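Local structure of BlEst2 (Bacillus licheniformis, 6WPX) at residues F203-N208 with T245-G250. The protein is a lipase/esterase of the alpha/beta-hydrolase type that probably hydrolyses ester bonds and has a C-terminal domain with autoinhibitory effects. Numbering follows the deposited sequence.
Sequences FTLAGN and TNLDTG
Thr245 sets its CB 3.5 Å from CD2 of Phe203, the two side chains running alongside on one face of the sheet, while its backbone O accepts from Thr204 N. Its hydroxyl is engaged by Lys201 and by the carbonyl of Asn276. On the other face Asn246 meets Thr204: OG1 of Thr204 donates to OD1 of Asn246 at 2.7 Å, in the carboxamide plane and on a lone pair. With CG of Asn246 beside its own backbone N (chi1 -66°), the carboxamide lies close enough for OD1 to reach Thr204, while ND2 faces away to the carbonyls of Leu241 and Asn278. Leu247 N then donates to Thr204 O at 3.0 Å, and its CD2 lies 4.0 Å from CD1 of Leu205. At Asp248 the chains part, and a water spans the gap, giving to Asp248 O and accepting from Ala206 N. Thr249 brings CG2 within 3.5 Å of CB of Asn208, crossing it at a slant. Gly250 rejoins the partner by a bond from its N to Ala206 O (2.9 Å, 167° at the hydrogen) and a second from Asn208 N to Gly250 O, now one residue out of step. Strand 245-246 forms the parallel edge of the alpha/beta-hydrolase sheet, next to strand 201-205. Because Arg240 donates to Thr204 OG1 and Leu247 O, the chemistry probably ties strand 201-205 to the loop after strand 245-246.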
ATOM      1  N   PHE A 203      -2.642  -8.052  17.797  1.00 15.43           N
ATOM      2  CA  PHE A 203      -3.260  -9.040  16.914  1.00 14.22           C
ATOM      3  C   PHE A 203      -3.367  -8.411  15.554  1.00 17.47           C
ATOM      4  O   PHE A 203      -3.745  -7.242  15.438  1.00 17.32           O
ATOM      5  CB  PHE A 203      -4.670  -9.411  17.377  1.00 14.90           C
ATOM      6  CG  PHE A 203      -4.735 -10.166  18.673  1.00 16.52           C
ATOM      7  CD1 PHE A 203      -4.695  -9.497  19.886  1.00 18.65           C
ATOM      8  CD2 PHE A 203      -4.857 -11.555  18.681  1.00 18.26           C
ATOM      9  CE1 PHE A 203      -4.773 -10.205  21.092  1.00 20.56           C
ATOM     10  CE2 PHE A 203      -4.945 -12.255  19.883  1.00 21.23           C
ATOM     11  CZ  PHE A 203      -4.899 -11.577  21.080  1.00 19.82           C
ATOM     12  N   THR A 204      -3.085  -9.181  14.521  1.00 14.88           N
ATOM     13  CA  THR A 204      -3.230  -8.648  13.163  1.00 13.97           C
ATOM     14  C   THR A 204      -4.121  -9.539  12.361  1.00 15.73           C
ATOM     15  O   THR A 204      -4.063 -10.763  12.486  1.00 17.71           O
ATOM     16  CB  THR A 204      -1.883  -8.437  12.438  1.00 16.81           C
ATOM     17  OG1 THR A 204      -1.333  -9.701  12.102  1.00 17.65           O
ATOM     18  CG2 THR A 204      -0.874  -7.583  13.239  1.00 14.64           C
ATOM     19  N   LEU A 205      -4.962  -8.921  11.561  1.00 11.43           N
ATOM     20  CA  LEU A 205      -5.813  -9.591  10.587  1.00 11.25           C
ATOM     21  C   LEU A 205      -5.365  -9.055   9.238  1.00 13.18           C
ATOM     22  O   LEU A 205      -4.968  -7.887   9.125  1.00 11.37           O
ATOM     23  CB  LEU A 205      -7.308  -9.293  10.784  1.00 11.18           C
ATOM     24  CG  LEU A 205      -8.084 -10.307  11.644  1.00 16.83           C
ATOM     25  CD1 LEU A 205      -7.634 -10.227  13.098  1.00 17.46           C
ATOM     26  CD2 LEU A 205      -9.602 -10.032  11.566  1.00 16.03           C
ATOM     27  N   ALA A 206      -5.402  -9.910   8.232  1.00 12.05           N
ATOM     28  CA  ALA A 206      -5.060  -9.512   6.866  1.00 12.80           C
ATOM     29  C   ALA A 206      -5.946 -10.273   5.910  1.00 15.24           C
ATOM     30  O   ALA A 206      -6.372 -11.390   6.216  1.00 13.56           O
ATOM     31  CB  ALA A 206      -3.589  -9.798   6.575  1.00 14.36           C
ATOM     32  N   GLY A 207      -6.232  -9.660   4.773  1.00 13.21           N
ATOM     33  CA  GLY A 207      -7.034 -10.291   3.731  1.00 13.91           C
ATOM     34  C   GLY A 207      -6.178 -10.771   2.568  1.00 17.07           C
ATOM     35  O   GLY A 207      -5.061 -10.273   2.367  1.00 15.13           O
ATOM     36  N   ASN A 208      -6.685 -11.746   1.802  1.00 14.61           N
ATOM     37  CA  ASN A 208      -5.962 -12.264   0.623  1.00 15.51           C
ATOM     38  C   ASN A 208      -6.820 -12.150  -0.634  1.00 17.70           C
ATOM     39  O   ASN A 208      -6.467 -12.713  -1.659  1.00 15.74           O
ATOM     40  CB  ASN A 208      -5.540 -13.721   0.829  1.00 20.29           C
ATOM     41  CG  ASN A 208      -6.697 -14.653   1.057  1.00 26.47           C
ATOM     42  OD1 ASN A 208      -7.840 -14.359   0.737  1.00 20.39           O
ATOM     43  ND2 ASN A 208      -6.449 -15.747   1.717  1.00 32.74           N
ATOM     44  N   THR A 245       0.089 -11.728  17.487  1.00 21.32           N
ATOM     45  CA  THR A 245      -0.635 -12.928  17.117  1.00 19.71           C
ATOM     46  C   THR A 245      -1.096 -12.558  15.715  1.00 22.69           C
ATOM     47  O   THR A 245      -1.922 -11.664  15.531  1.00 20.94           O
ATOM     48  CB  THR A 245      -1.807 -13.217  18.036  1.00 24.04           C
ATOM     49  OG1 THR A 245      -1.299 -13.553  19.321  1.00 24.68           O
ATOM     50  CG2 THR A 245      -2.669 -14.367  17.513  1.00 18.64           C
ATOM     51  N   ASN A 246      -0.463 -13.161  14.721  1.00 18.91           N
ATOM     52  CA  ASN A 246      -0.758 -12.848  13.333  1.00 17.29           C
ATOM     53  C   ASN A 246      -1.749 -13.880  12.835  1.00 22.05           C
ATOM     54  O   ASN A 246      -1.376 -15.017  12.521  1.00 21.94           O
ATOM     55  CB  ASN A 246       0.543 -12.830  12.530  1.00 16.91           C
ATOM     56  CG  ASN A 246       1.442 -11.711  12.961  1.00 29.52           C
ATOM     57  OD1 ASN A 246       1.079 -10.532  12.883  1.00 18.63           O
ATOM     58  ND2 ASN A 246       2.648 -12.043  13.385  1.00 19.50           N
ATOM     59  N   LEU A 247      -3.032 -13.508  12.832  1.00 18.24           N
ATOM     60  CA  LEU A 247      -4.076 -14.441  12.437  1.00 18.36           C
ATOM     61  C   LEU A 247      -4.018 -14.777  10.947  1.00 21.39           C
ATOM     62  O   LEU A 247      -3.901 -13.881  10.104  1.00 21.01           O
ATOM     63  CB  LEU A 247      -5.467 -13.903  12.826  1.00 17.62           C
ATOM     64  CG  LEU A 247      -6.613 -14.890  12.672  1.00 23.39           C
ATOM     65  CD1 LEU A 247      -6.463 -16.053  13.668  1.00 24.21           C
ATOM     66  CD2 LEU A 247      -7.982 -14.175  12.757  1.00 23.16           C
ATOM     67  N   ASP A 248      -4.112 -16.069  10.644  1.00 16.95           N
ATOM     68  CA  ASP A 248      -4.145 -16.613   9.292  1.00 16.69           C
ATOM     69  C   ASP A 248      -5.054 -15.753   8.427  1.00 18.18           C
ATOM     70  O   ASP A 248      -6.144 -15.327   8.840  1.00 13.04           O
ATOM     71  CB  ASP A 248      -4.630 -18.077   9.302  1.00 19.39           C
ATOM     72  CG  ASP A 248      -4.500 -18.804   7.971  1.00 30.62           C
ATOM     73  OD1 ASP A 248      -3.536 -18.523   7.228  1.00 32.65           O
ATOM     74  OD2 ASP A 248      -5.331 -19.686   7.697  1.00 31.60           O
ATOM     75  N   THR A 249      -4.537 -15.411   7.256  1.00 15.33           N
ATOM     76  CA  THR A 249      -5.203 -14.546   6.299  1.00 15.70           C
ATOM     77  C   THR A 249      -6.638 -15.020   6.033  1.00 20.29           C
ATOM     78  O   THR A 249      -6.890 -16.221   5.948  1.00 18.96           O
ATOM     79  CB  THR A 249      -4.305 -14.471   5.047  1.00 22.34           C
ATOM     80  OG1 THR A 249      -2.976 -14.174   5.478  1.00 29.01           O
ATOM     81  CG2 THR A 249      -4.648 -13.361   4.209  1.00 14.92           C
ATOM     82  N   GLY A 250      -7.564 -14.075   5.975  1.00 17.33           N
ATOM     83  CA  GLY A 250      -8.967 -14.367   5.704  1.00 17.30           C
ATOM     84  C   GLY A 250      -9.315 -13.961   4.291  1.00 20.92           C
ATOM     85  O   GLY A 250      -8.585 -13.183   3.675  1.00 20.57           O
TER
HETATM   86  O   HOH W   1      -6.308 -12.591   9.393  1.00 16.61           O
HETATM   87  O   HOH W   2      -7.931 -18.002   3.697  1.00 41.25           O